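PDB 1LQT: NADPH-ferredoxin reductase FprA from Mycobacterium tuberculosis, which uses FAD to transfer electrons between NADPH and ferredoxin, and may supply electrons to P450 systems. Local coordinates for residues 147-152 against 312-317; 191-196 against 264-269; 2-7 against 96-101; 18-23 against 68-73. One frame throughout, in Å; residues are numbered along the deposited sequence.

Interaction 1: 147-152 against 312-317; sequences GARAVV and ELPAQL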
loop_
_atom_site.group_PDB
_atom_site.type_symbol
_atom_site.label_atom_id
_atom_site.label_comp_id
_atom_site.label_asym_id
_atom_site.label_seq_id
_atom_site.Cartn_x
_atom_site.Cartn_y
_atom_site.Cartn_z
ATOM N N GLY A 147 -6.301 10.678 22.827
ATOM C CA GLY A 147 -5.160 11.097 23.606
ATOM C C GLY A 147 -4.375 12.189 22.928
ATOM O O GLY A 147 -4.281 12.244 21.701
ATOM N N ALA A 148 -3.705 13.003 23.713
ATOM C CA ALA A 148 -3.031 14.155 23.194
ATOM C C ALA A 148 -1.835 13.914 22.308
ATOM O O ALA A 148 -1.517 14.775 21.509
ATOM C CB ALA A 148 -2.639 15.104 24.344
ATOM N N ARG A 149 -1.129 12.815 22.490
ATOM C CA ARG A 149 0.083 12.585 21.695
ATOM C C ARG A 149 0.042 11.227 21.003
ATOM O O ARG A 149 -0.238 10.199 21.628
ATOM C CB ARG A 149 1.369 12.662 22.517
ATOM C CG ARG A 149 2.622 12.473 21.666
ATOM C CD ARG A 149 3.941 12.624 22.396
ATOM N NE ARG A 149 4.158 14.013 22.816
ATOM C CZ ARG A 149 4.125 14.441 24.089
ATOM N NH1 ARG A 149 3.923 13.627 25.112
ATOM N NH2 ARG A 149 4.307 15.718 24.343
ATOM N N ALA A 150 0.345 11.269 19.709
ATOM C CA ALA A 150 0.565 10.059 18.926
ATOM C C ALA A 150 2.027 10.043 18.471
ATOM O O ALA A 150 2.618 11.090 18.207
ATOM C CB ALA A 150 -0.347 10.030 17.730
ATOM N N VAL A 151 2.581 8.843 18.352
ATOM C CA VAL A 151 3.936 8.637 17.850
ATOM C C VAL A 151 3.839 7.748 16.626
ATOM O O VAL A 151 3.188 6.724 16.649
ATOM C CB VAL A 151 4.790 8.013 18.932
ATOM C CG1 VAL A 151 6.150 7.625 18.389
ATOM C CG2 VAL A 151 4.962 8.986 20.107
ATOM N N VAL A 152 4.510 8.176 15.565
ATOM C CA VAL A 152 4.611 7.438 14.319
ATOM C C VAL A 152 6.064 7.070 14.118
ATOM O O VAL A 152 6.939 7.922 14.119
ATOM C CB VAL A 152 4.096 8.261 13.131
ATOM C CG1 VAL A 152 4.243 7.460 11.836
ATOM C CG2 VAL A 152 2.644 8.671 13.326
ATOM N N GLU A 312 11.870 8.494 28.020
ATOM C CA GLU A 312 10.466 8.076 27.953
ATOM C C GLU A 312 9.616 9.304 27.619
ATOM O O GLU A 312 9.876 10.416 28.100
ATOM C CB GLU A 312 9.992 7.389 29.253
ATOM C CG GLU A 312 10.843 6.175 29.632
ATOM C CD GLU A 312 10.187 5.199 30.595
ATOM O OE1 GLU A 312 9.067 5.472 31.053
ATOM O OE2 GLU A 312 10.803 4.121 30.842
ATOM N N LEU A 313 8.603 9.086 26.789
ATOM C CA LEU A 313 7.685 10.124 26.342
ATOM C C LEU A 313 6.244 9.624 26.501
ATOM O O LEU A 313 5.962 8.515 26.050
ATOM C CB LEU A 313 7.953 10.371 24.862
ATOM C CG LEU A 313 7.218 11.486 24.159
ATOM C CD1 LEU A 313 7.601 12.837 24.712
ATOM C CD2 LEU A 313 7.550 11.439 22.658
ATOM N N PRO A 314 5.326 10.375 27.115
ATOM C CA PRO A 314 3.931 9.919 27.150
ATOM C C PRO A 314 3.338 9.860 25.758
ATOM O O PRO A 314 3.589 10.747 24.959
ATOM C CB PRO A 314 3.219 10.981 27.986
ATOM C CG PRO A 314 4.341 11.714 28.682
ATOM C CD PRO A 314 5.526 11.664 27.794
ATOM N N ALA A 315 2.554 8.844 25.487
ATOM C CA ALA A 315 1.873 8.715 24.211
ATOM C C ALA A 315 0.730 7.770 24.378
ATOM O O ALA A 315 0.835 6.829 25.147
ATOM C CB ALA A 315 2.810 8.226 23.146
ATOM N N GLN A 316 -0.338 7.988 23.612
ATOM C CA GLN A 316 -1.521 7.131 23.741
ATOM C C GLN A 316 -1.835 6.353 22.462
ATOM O O GLN A 316 -2.734 5.526 22.458
ATOM C CB GLN A 316 -2.720 7.939 24.211
ATOM C CG GLN A 316 -2.463 8.682 25.498
ATOM C CD GLN A 316 -1.697 9.964 25.268
ATOM O OE1 GLN A 316 -1.919 10.636 24.270
ATOM N NE2 GLN A 316 -0.817 10.338 26.231
ATOM N N LEU A 317 -1.070 6.607 21.408
ATOM C CA LEU A 317 -1.173 5.896 20.130
ATOM C C LEU A 317 0.223 5.802 19.571
ATOM O O LEU A 317 0.926 6.807 19.517
ATOM C CB LEU A 317 -2.056 6.657 19.150
ATOM C CG LEU A 317 -2.184 6.048 17.751
ATOM C CD1 LEU A 317 -2.913 4.731 17.769
ATOM C CD2 LEU A 317 -2.854 7.050 16.817
#
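The long side chain of Arg149 lies in the notch formed by Leu313 and Pro314. With CG trans to the backbone N (chi1 -178°) the chain starts out extended, then bends at chi3 and crosses Leu313 at about a right angle. One methyl of that leucine, CD2, abuts Arg149 CD at 3.8 Å, while the other, CD1, sits over one face of the guanidinium, toward its rim. NH1 reaches past the Pro314 ring and donates to Pro314 O at 2.9 Å, with the acceptor in the guanidinium plane; NE turns to Glu193 in a salt bridge. Further along, Val151 CG2 packs against the small Ala315 CB, 3.8 Å away. Ala150 CB meets Leu317 CD2 on the side where Leu166 of helix 157-167 packs on both residues. Gln316 folds back at chi2 (80°), which brings its OE1 to Arg149 N at 2.9 Å, in the carbonyl plane. The backbone N of Gln316 donates to Arg149 O at 3.0 Å. Val151 N to Leu317 O (2.9 Å) carries the pairing further along strand 149-153 of the parallel sheet in the domain that binds the nicotinamide nucleotide. Here the chain turns out of the antiparallel strand 302-314 and joins that sheet as strand 317-320, next to 149-153. The Gln316 amide thus does the work of a backbone carbonyl at the junction; the backbone N of Gln316 takes Arg149 O, and the buried Leu317 N, 3.7 Å from Arg149 O, has no hydrogen-bond partner.

Interaction 2: 191-196 against 264-269; sequences IQEVVI and HRRMVF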
loop_
_atom_site.group_PDB
_atom_site.type_symbol
_atom_site.label_atom_id
_atom_site.label_comp_id
_atom_site.label_asym_id
_atom_site.label_seq_id
_atom_site.Cartn_x
_atom_site.Cartn_y
_atom_site.Cartn_z
ATOM N N ILE A 191 -5.897 14.475 19.210
ATOM C CA ILE A 191 -4.453 14.504 19.106
ATOM C C ILE A 191 -3.974 15.930 18.879
ATOM O O ILE A 191 -4.413 16.613 17.968
ATOM C CB ILE A 191 -3.992 13.556 17.987
ATOM C CG1 ILE A 191 -4.252 12.119 18.419
ATOM C CG2 ILE A 191 -2.550 13.804 17.644
ATOM C CD1 ILE A 191 -4.239 11.182 17.327
ATOM N N GLN A 192 -3.054 16.354 19.727
ATOM C CA GLN A 192 -2.474 17.692 19.637
ATOM C C GLN A 192 -1.068 17.667 19.062
ATOM O O GLN A 192 -0.593 18.676 18.617
ATOM C CB GLN A 192 -2.444 18.343 21.024
ATOM C CG GLN A 192 -3.832 18.520 21.652
ATOM C CD GLN A 192 -4.695 19.530 20.940
ATOM O OE1 GLN A 192 -4.211 20.370 20.158
ATOM N NE2 GLN A 192 -5.994 19.465 21.210
ATOM N N GLU A 193 -0.406 16.516 19.117
ATOM C CA GLU A 193 0.963 16.396 18.638
ATOM C C GLU A 193 1.186 14.998 18.090
ATOM O O GLU A 193 0.803 14.018 18.729
ATOM C CB GLU A 193 1.974 16.627 19.769
ATOM C CG GLU A 193 3.422 16.526 19.356
ATOM C CD GLU A 193 4.380 16.954 20.456
ATOM O OE1 GLU A 193 4.572 18.157 20.613
ATOM O OE2 GLU A 193 4.912 16.089 21.166
ATOM N N VAL A 194 1.795 14.932 16.916
ATOM C CA VAL A 194 2.311 13.689 16.375
ATOM C C VAL A 194 3.821 13.830 16.292
ATOM O O VAL A 194 4.313 14.787 15.728
ATOM C CB VAL A 194 1.761 13.390 14.963
ATOM C CG1 VAL A 194 2.398 12.141 14.394
ATOM C CG2 VAL A 194 0.253 13.227 14.989
ATOM N N VAL A 195 4.514 12.867 16.857
ATOM C CA VAL A 195 5.969 12.822 16.780
ATOM C C VAL A 195 6.348 11.714 15.804
ATOM O O VAL A 195 5.997 10.560 15.992
ATOM C CB VAL A 195 6.630 12.556 18.134
ATOM C CG1 VAL A 195 8.122 12.678 17.999
ATOM C CG2 VAL A 195 6.101 13.547 19.175
ATOM N N ILE A 196 7.004 12.086 14.713
ATOM C CA ILE A 196 7.492 11.167 13.672
ATOM C C ILE A 196 8.936 10.862 14.006
ATOM O O ILE A 196 9.781 11.750 14.054
ATOM C CB ILE A 196 7.382 11.800 12.301
ATOM C CG1 ILE A 196 5.938 12.148 11.994
ATOM C CG2 ILE A 196 7.957 10.858 11.241
ATOM C CD1 ILE A 196 5.742 12.911 10.740
ATOM N N HIS A 264 -1.071 25.677 18.656
ATOM C CA HIS A 264 -1.259 24.985 17.398
ATOM C C HIS A 264 -1.067 23.504 17.600
ATOM O O HIS A 264 -0.419 23.077 18.532
ATOM C CB HIS A 264 -0.242 25.541 16.392
ATOM C CG HIS A 264 -0.445 26.990 16.096
ATOM N ND1 HIS A 264 -0.979 27.431 14.907
ATOM C CD2 HIS A 264 -0.221 28.096 16.843
ATOM C CE1 HIS A 264 -1.075 28.750 14.931
ATOM N NE2 HIS A 264 -0.622 29.179 16.098
ATOM N N ARG A 265 -1.661 22.710 16.733
ATOM C CA ARG A 265 -1.328 21.302 16.719
ATOM C C ARG A 265 0.084 21.184 16.133
ATOM O O ARG A 265 0.513 22.055 15.394
ATOM C CB ARG A 265 -2.362 20.504 15.934
ATOM C CG ARG A 265 -3.783 20.585 16.536
ATOM C CD ARG A 265 -4.826 19.800 15.677
ATOM N NE ARG A 265 -4.906 20.453 14.374
ATOM C CZ ARG A 265 -5.715 20.174 13.353
ATOM N NH1 ARG A 265 -6.574 19.144 13.424
ATOM N NH2 ARG A 265 -5.636 20.937 12.235
ATOM N N ARG A 266 0.798 20.121 16.498
ATOM C CA ARG A 266 2.221 19.998 16.153
ATOM C C ARG A 266 2.526 18.664 15.464
ATOM O O ARG A 266 2.126 17.631 15.957
ATOM C CB ARG A 266 3.080 20.076 17.423
ATOM C CG ARG A 266 3.093 21.435 18.102
ATOM C CD ARG A 266 3.552 21.376 19.568
ATOM N NE ARG A 266 4.855 20.741 19.787
ATOM C CZ ARG A 266 6.025 21.358 19.819
ATOM N NH1 ARG A 266 6.094 22.646 19.570
ATOM N NH2 ARG A 266 7.127 20.668 20.093
ATOM N N MET A 267 3.309 18.736 14.390
ATOM C CA MET A 267 3.886 17.578 13.743
ATOM C C MET A 267 5.384 17.702 13.929
ATOM O O MET A 267 6.007 18.538 13.298
ATOM C CB MET A 267 3.522 17.539 12.268
ATOM C CG MET A 267 3.944 16.246 11.615
ATOM S SD MET A 267 3.625 16.209 9.839
ATOM C CE MET A 267 1.837 16.262 9.791
ATOM N N VAL A 268 5.947 16.878 14.807
ATOM C CA VAL A 268 7.341 16.984 15.224
ATOM C C VAL A 268 8.167 15.891 14.562
ATOM O O VAL A 268 7.771 14.723 14.577
ATOM C CB VAL A 268 7.443 16.800 16.765
ATOM C CG1 VAL A 268 8.879 16.882 17.227
ATOM C CG2 VAL A 268 6.585 17.796 17.510
ATOM N N PHE A 269 9.313 16.256 13.998
ATOM C CA PHE A 269 10.240 15.279 13.425
ATOM C C PHE A 269 11.428 15.090 14.354
ATOM O O PHE A 269 12.130 16.028 14.673
ATOM C CB PHE A 269 10.761 15.730 12.064
ATOM C CG PHE A 269 9.726 15.670 10.958
ATOM C CD1 PHE A 269 8.782 16.655 10.828
ATOM C CD2 PHE A 269 9.708 14.626 10.074
ATOM C CE1 PHE A 269 7.837 16.610 9.825
ATOM C CE2 PHE A 269 8.775 14.564 9.069
ATOM C CZ PHE A 269 7.832 15.545 8.948
HETATM O O HOH W 1 -5.922 16.538 15.661
#
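Ile191 O comes within 3.9 Å of Arg265 CD and accepts from a water that is also weakly linked to Arg265 NH1. Gln192 follows: its O takes Arg266 N at 2.9 Å, and its OE1 rests against Arg265 CG, the two side chains crossing at about a right angle. Glu193 runs beside Arg266, pointing the same way. Its extended chain (chi1 -180°, chi2 172°) carries OE1 to Arg266 NE, a 2.7 Å salt bridge met nearly head-on and lying in the guanidinium plane; with OE2 on Arg149, the carboxylate joins three neighbouring strands. Val268 CG2 packs against the same carboxylate. From here the two strands run parallel in the Rossmann-type sheet of the NADP-binding domain, where Val194 N bonds to Arg266 O and Val194 O to Val268 N (2.8 Å). Val195 shares a face with Glu193 and Val268, its CG2 4.3 Å from Val268 CB. Ile196 N closes the pairing on Val268 O at 2.7 Å. On the Met267 and Phe269 face, Ile196 CD1 nestles by Met267 CG (3.9 Å) and makes a CH-pi contact over the Phe269 ring, 4.1 Å from its centroid, while Ile196 also touches Asn155, by similarity an NADP(+)-binding residue.

Interaction 3: 2-7 against 96-101; sequences RPYYIA and RYDAVI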
loop_
_atom_site.group_PDB
_atom_site.type_symbol
_atom_site.label_atom_id
_atom_site.label_comp_id
_atom_site.label_asym_id
_atom_site.label_seq_id
_atom_site.Cartn_x
_atom_site.Cartn_y
_atom_site.Cartn_z
ATOM N N ARG A 2 -7.301 -20.614 -30.572
ATOM C CA ARG A 2 -7.739 -20.044 -29.280
ATOM C C ARG A 2 -6.769 -18.993 -28.796
ATOM O O ARG A 2 -5.594 -18.994 -29.119
ATOM C CB ARG A 2 -7.819 -21.146 -28.245
ATOM C CG ARG A 2 -6.482 -21.736 -27.798
ATOM C CD ARG A 2 -6.707 -22.694 -26.641
ATOM N NE ARG A 2 -5.522 -23.283 -26.072
ATOM C CZ ARG A 2 -4.775 -22.689 -25.147
ATOM N NH1 ARG A 2 -5.066 -21.465 -24.734
ATOM N NH2 ARG A 2 -3.737 -23.315 -24.645
ATOM N N PRO A 3 -7.261 -18.111 -27.963
ATOM C CA PRO A 3 -6.357 -17.187 -27.292
ATOM C C PRO A 3 -5.625 -17.933 -26.182
ATOM O O PRO A 3 -6.071 -18.980 -25.738
ATOM C CB PRO A 3 -7.316 -16.155 -26.683
ATOM C CG PRO A 3 -8.539 -16.917 -26.407
ATOM C CD PRO A 3 -8.660 -17.931 -27.531
ATOM N N TYR A 4 -4.513 -17.372 -25.729
ATOM C CA TYR A 4 -3.962 -17.765 -24.448
ATOM C C TYR A 4 -4.880 -17.219 -23.365
ATOM O O TYR A 4 -5.431 -16.128 -23.512
ATOM C CB TYR A 4 -2.566 -17.185 -24.251
ATOM C CG TYR A 4 -1.511 -17.824 -25.126
ATOM C CD1 TYR A 4 -1.228 -19.165 -25.036
ATOM C CD2 TYR A 4 -0.767 -17.071 -26.003
ATOM C CE1 TYR A 4 -0.253 -19.746 -25.826
ATOM C CE2 TYR A 4 0.242 -17.653 -26.773
ATOM C CZ TYR A 4 0.476 -18.996 -26.675
ATOM O OH TYR A 4 1.452 -19.610 -27.436
ATOM N N TYR A 5 -5.012 -17.977 -22.286
ATOM C CA TYR A 5 -5.834 -17.603 -21.146
ATOM C C TYR A 5 -4.879 -17.319 -20.003
ATOM O O TYR A 5 -4.134 -18.200 -19.551
ATOM C CB TYR A 5 -6.759 -18.735 -20.741
ATOM C CG TYR A 5 -7.791 -19.023 -21.774
ATOM C CD1 TYR A 5 -8.967 -18.296 -21.820
ATOM C CD2 TYR A 5 -7.586 -19.991 -22.729
ATOM C CE1 TYR A 5 -9.926 -18.546 -22.804
ATOM C CE2 TYR A 5 -8.547 -20.251 -23.710
ATOM C CZ TYR A 5 -9.689 -19.514 -23.733
ATOM O OH TYR A 5 -10.642 -19.763 -24.697
ATOM N N ILE A 6 -4.929 -16.084 -19.528
ATOM C CA ILE A 6 -4.075 -15.657 -18.422
ATOM C C ILE A 6 -4.944 -15.234 -17.255
ATOM O O ILE A 6 -5.872 -14.470 -17.414
ATOM C CB ILE A 6 -3.223 -14.445 -18.837
ATOM C CG1 ILE A 6 -2.590 -14.624 -20.226
ATOM C CG2 ILE A 6 -2.167 -14.165 -17.785
ATOM C CD1 ILE A 6 -1.661 -15.751 -20.374
ATOM N N ALA A 7 -4.601 -15.745 -16.080
ATOM C CA ALA A 7 -5.240 -15.293 -14.844
ATOM C C ALA A 7 -4.289 -14.339 -14.168
ATOM O O ALA A 7 -3.087 -14.584 -14.105
ATOM C CB ALA A 7 -5.509 -16.444 -13.905
ATOM N N ARG A 96 -5.937 -24.414 -15.160
ATOM C CA ARG A 96 -6.977 -23.825 -15.961
ATOM C C ARG A 96 -6.583 -22.671 -16.852
ATOM O O ARG A 96 -7.390 -22.208 -17.655
ATOM C CB ARG A 96 -8.102 -23.379 -15.049
ATOM C CG ARG A 96 -8.897 -24.507 -14.550
ATOM C CD ARG A 96 -9.850 -24.061 -13.531
ATOM N NE ARG A 96 -10.719 -25.135 -13.154
ATOM C CZ ARG A 96 -10.420 -26.050 -12.285
ATOM N NH1 ARG A 96 -9.235 -26.045 -11.663
ATOM N NH2 ARG A 96 -11.307 -27.007 -12.075
ATOM N N TYR A 97 -5.365 -22.177 -16.698
ATOM C CA TYR A 97 -4.879 -21.063 -17.450
ATOM C C TYR A 97 -3.529 -21.404 -18.023
ATOM O O TYR A 97 -2.797 -22.217 -17.463
ATOM C CB TYR A 97 -4.787 -19.828 -16.528
ATOM C CG TYR A 97 -6.133 -19.273 -16.131
ATOM C CD1 TYR A 97 -6.801 -19.733 -15.010
ATOM C CD2 TYR A 97 -6.756 -18.321 -16.911
ATOM C CE1 TYR A 97 -8.025 -19.240 -14.671
ATOM C CE2 TYR A 97 -7.993 -17.813 -16.573
ATOM C CZ TYR A 97 -8.632 -18.274 -15.463
ATOM O OH TYR A 97 -9.856 -17.770 -15.081
ATOM N N ASP A 98 -3.203 -20.794 -19.153
ATOM C CA ASP A 98 -1.865 -20.941 -19.720
ATOM C C ASP A 98 -0.787 -20.391 -18.808
ATOM O O ASP A 98 0.298 -20.958 -18.712
ATOM C CB ASP A 98 -1.790 -20.306 -21.096
ATOM C CG ASP A 98 -2.657 -21.034 -22.105
ATOM O OD1 ASP A 98 -3.695 -20.459 -22.502
ATOM O OD2 ASP A 98 -2.328 -22.164 -22.485
ATOM N N ALA A 99 -1.090 -19.272 -18.148
ATOM C CA ALA A 99 -0.167 -18.697 -17.173
ATOM C C ALA A 99 -0.983 -17.929 -16.156
ATOM O O ALA A 99 -2.104 -17.514 -16.427
ATOM C CB ALA A 99 0.820 -17.804 -17.844
ATOM N N VAL A 100 -0.377 -17.747 -14.976
ATOM C CA VAL A 100 -1.008 -17.055 -13.872
ATOM C C VAL A 100 0.001 -16.039 -13.364
ATOM O O VAL A 100 1.150 -16.362 -13.124
ATOM C CB VAL A 100 -1.394 -18.016 -12.742
ATOM C CG1 VAL A 100 -2.200 -17.291 -11.678
ATOM C CG2 VAL A 100 -2.182 -19.245 -13.276
ATOM N N ILE A 101 -0.465 -14.803 -13.196
ATOM C CA ILE A 101 0.363 -13.719 -12.662
ATOM C C ILE A 101 -0.161 -13.340 -11.288
ATOM O O ILE A 101 -1.316 -12.949 -11.149
ATOM C CB ILE A 101 0.339 -12.500 -13.566
ATOM C CG1 ILE A 101 0.773 -12.834 -15.002
ATOM C CG2 ILE A 101 1.202 -11.420 -12.985
ATOM C CD1 ILE A 101 0.659 -11.690 -15.933
#
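Asp98 is gripped end-on by Arg2: NH1 donates to Asp98 OD1 and NH2 to Asp98 OD2, each at 2.8 Å, both oxygens using their syn lone pairs. These bonds tie the start of strand 4-9 to the turn before strand 99-102, neighbouring parallel strands of the Rossmann-type FAD-binding domain; Tyr97 is the first residue to leave the helix 90-96. The guanidinium and carboxylate are nearly coplanar, 4° apart, as expected of a two-pronged salt bridge. OD1 also accepts Tyr5 N at 2.8 Å through its anti lone pair, so one oxygen serves two donors and the carboxylate is held against rotation. Arg2 reaches it from an extended chain whose CG stands between N and C at CA (chi1 70°). Past the weak bond from Asp98 N to Tyr5 O, regular parallel pairing takes over: Ala7 N donates to Ala99 O (3.1 Å) and Ile101 N to Ala7 O (2.8 Å). Around Asp98, the Tyr4 ring presents its edge, standing almost perpendicular to the carboxylate, while the Tyr5 ring lies within 18° of the carboxylate plane. On the side of Ile6 and Ala99, Ile6 CD1 touches Ala99 CB, and Ile6 CG2 meets Ile101 CD1; helix 13-28 covers this side through Leu22, which packs on Ile6 and Ile101. On the other side the Tyr97 ring, its OH bonded to Asp37, lies flat against Ala7. There Ala7 CB sits 3.5 Å from the Tyr97 ring centroid, directly over the centre, in a CH-pi contact.

Interaction 4: 18-23 against 68-73; sequences AAASLL and EKTAED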
loop_
_atom_site.group_PDB
_atom_site.type_symbol
_atom_site.label_atom_id
_atom_site.label_comp_id
_atom_site.label_asym_id
_atom_site.label_seq_id
_atom_site.Cartn_x
_atom_site.Cartn_y
_atom_site.Cartn_z
ATOM N N ALA A 18 0.095 -5.242 -16.012
ATOM C CA ALA A 18 0.319 -6.543 -16.644
ATOM C C ALA A 18 -0.776 -6.837 -17.671
ATOM O O ALA A 18 -0.501 -7.293 -18.769
ATOM C CB ALA A 18 0.387 -7.633 -15.593
ATOM N N ALA A 19 -2.028 -6.581 -17.278
ATOM C CA ALA A 19 -3.144 -6.816 -18.191
ATOM C C ALA A 19 -2.967 -6.020 -19.466
ATOM O O ALA A 19 -3.138 -6.541 -20.578
ATOM C CB ALA A 19 -4.459 -6.476 -17.521
ATOM N N ALA A 20 -2.629 -4.748 -19.316
ATOM C CA ALA A 20 -2.439 -3.912 -20.478
ATOM C C ALA A 20 -1.318 -4.423 -21.353
ATOM O O ALA A 20 -1.435 -4.430 -22.583
ATOM C CB ALA A 20 -2.202 -2.459 -20.072
ATOM N N SER A 21 -0.225 -4.854 -20.738
ATOM C CA SER A 21 0.908 -5.382 -21.512
ATOM C C SER A 21 0.530 -6.648 -22.290
ATOM O O SER A 21 0.944 -6.827 -23.427
ATOM C CB SER A 21 2.079 -5.669 -20.592
ATOM O OG SER A 21 2.620 -4.498 -20.047
ATOM N N LEU A 22 -0.259 -7.515 -21.689
ATOM C CA LEU A 22 -0.702 -8.726 -22.352
ATOM C C LEU A 22 -1.558 -8.394 -23.557
ATOM O O LEU A 22 -1.384 -8.951 -24.645
ATOM C CB LEU A 22 -1.471 -9.599 -21.394
ATOM C CG LEU A 22 -0.652 -10.264 -20.282
ATOM C CD1 LEU A 22 -1.537 -10.678 -19.116
ATOM C CD2 LEU A 22 0.157 -11.452 -20.820
ATOM N N LEU A 23 -2.519 -7.488 -23.384
ATOM C CA LEU A 23 -3.429 -7.154 -24.466
ATOM C C LEU A 23 -2.697 -6.415 -25.584
ATOM O O LEU A 23 -2.979 -6.607 -26.772
ATOM C CB LEU A 23 -4.595 -6.344 -23.907
ATOM C CG LEU A 23 -5.482 -7.081 -22.919
ATOM C CD1 LEU A 23 -6.508 -6.135 -22.318
ATOM C CD2 LEU A 23 -6.141 -8.308 -23.533
ATOM N N GLU A 68 -9.783 1.340 -15.844
ATOM C CA GLU A 68 -11.155 1.167 -16.341
ATOM C C GLU A 68 -11.157 0.980 -17.854
ATOM O O GLU A 68 -11.905 0.173 -18.376
ATOM C CB GLU A 68 -12.019 2.356 -15.954
ATOM C CG GLU A 68 -12.302 2.386 -14.456
ATOM C CD GLU A 68 -13.062 3.614 -14.012
ATOM O OE1 GLU A 68 -12.618 4.726 -14.341
ATOM O OE2 GLU A 68 -14.046 3.462 -13.310
ATOM N N LYS A 69 -10.313 1.720 -18.548
ATOM C CA LYS A 69 -10.226 1.574 -19.985
ATOM C C LYS A 69 -9.734 0.175 -20.350
ATOM O O LYS A 69 -10.272 -0.444 -21.252
ATOM C CB LYS A 69 -9.311 2.648 -20.563
ATOM C CG LYS A 69 -9.264 2.678 -22.085
ATOM C CD LYS A 69 -8.480 3.866 -22.616
ATOM C CE LYS A 69 -8.115 3.672 -24.073
ATOM N NZ LYS A 69 -9.341 3.422 -24.864
ATOM N N THR A 70 -8.750 -0.355 -19.625
ATOM C CA THR A 70 -8.308 -1.715 -19.874
ATOM C C THR A 70 -9.465 -2.692 -19.638
ATOM O O THR A 70 -9.687 -3.615 -20.414
ATOM C CB THR A 70 -7.127 -2.025 -18.969
ATOM O OG1 THR A 70 -6.020 -1.227 -19.386
ATOM C CG2 THR A 70 -6.708 -3.500 -19.052
ATOM N N ALA A 71 -10.197 -2.484 -18.543
ATOM C CA ALA A 71 -11.287 -3.366 -18.182
ATOM C C ALA A 71 -12.436 -3.342 -19.188
ATOM O O ALA A 71 -13.226 -4.290 -19.221
ATOM C CB ALA A 71 -11.768 -3.075 -16.777
ATOM N N GLU A 72 -12.522 -2.310 -20.018
ATOM C CA GLU A 72 -13.552 -2.259 -21.056
ATOM C C GLU A 72 -13.269 -3.245 -22.181
ATOM O O GLU A 72 -14.137 -3.538 -22.968
ATOM C CB GLU A 72 -13.637 -0.867 -21.687
ATOM C CG GLU A 72 -14.368 0.167 -20.867
ATOM C CD GLU A 72 -15.800 -0.242 -20.652
ATOM O OE1 GLU A 72 -16.145 -0.685 -19.528
ATOM O OE2 GLU A 72 -16.608 -0.128 -21.617
ATOM N N ASP A 73 -12.056 -3.765 -22.270
ATOM C CA ASP A 73 -11.727 -4.663 -23.351
ATOM C C ASP A 73 -12.552 -5.928 -23.243
ATOM O O ASP A 73 -12.636 -6.503 -22.180
ATOM C CB ASP A 73 -10.247 -5.017 -23.267
ATOM C CG ASP A 73 -9.718 -5.577 -24.537
ATOM O OD1 ASP A 73 -10.167 -6.678 -24.923
ATOM O OD2 ASP A 73 -8.837 -4.968 -25.197
#
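Asp73 OD2, held in a salt bridge by Arg75 NH2, lies 3.9 Å from Leu23 CD1, so a charged group with its own partner also forms part of the wall against which the leucine packs. The two side chains approach from opposite directions. Leu23 CG is trans to its carbonyl carbon (chi1 -64°) and the chain then runs out straight (chi2 174°), bringing CD1 up to the carboxylate carbon and to Asp73 CB, 4.0 Å away. Asp73 takes the other course, with CG trans to the backbone N (chi1 -162°). The contact lies where helix 13-28, the first helix of the Rossmann-type FAD-binding domain, passes the end of helix 64-71. That first helix follows strand 4-9 and a glycine-rich turn with a GxGxxA pattern, consistent with the Rossmann-type turn whose backbone amides face FAD; its Ala19 also packs on Ile8 of the strand, while Leu23 reaches Val36 of strand 34-40. Thr70 is the bump on helix 64-71. Its CG2 points between Ala19 and Leu23, 4.0 Å from Ala19 CB and 4.2 Å from Leu23 CD1, while OG1 faces Ala20 CB at 4.1 Å and makes a weak hydrogen bond back to Gln66 O. With alanines at two of the three touching positions on helix 13-28, the backbones come close: the CA atoms of Ala20 and Thr70 are 6.3 Å apart. No hydrogen bond links the two segments. Asp73 N bonds to Thr70 O at 3.0 Å within its own segment, which links the two residues that meet Leu23.

How the interactions relate
From the N terminus, residues 2-7 open interaction 3, and the chain passes into helix 13-28, which opens interaction 4. That contact closes at 68-73, nested inside the loop that 96-101 then closes. The helix packs on both strands of interaction 3, where Ile101 also meets Ala18, so the pair joins strands and helices of one FAD-binding unit. Some 50 residues later 147-152 opens interaction 1; interaction 2 opens at 191-196 and closes at 264-269 inside it, before 312-317 completes it. Strands 149-153 and 193-197 are neighbours in the second sheet, with a salt bridge between them. The two nested pairs, about 30 Å or more apart at nearest atoms, lie on opposite sides of the chain's centre.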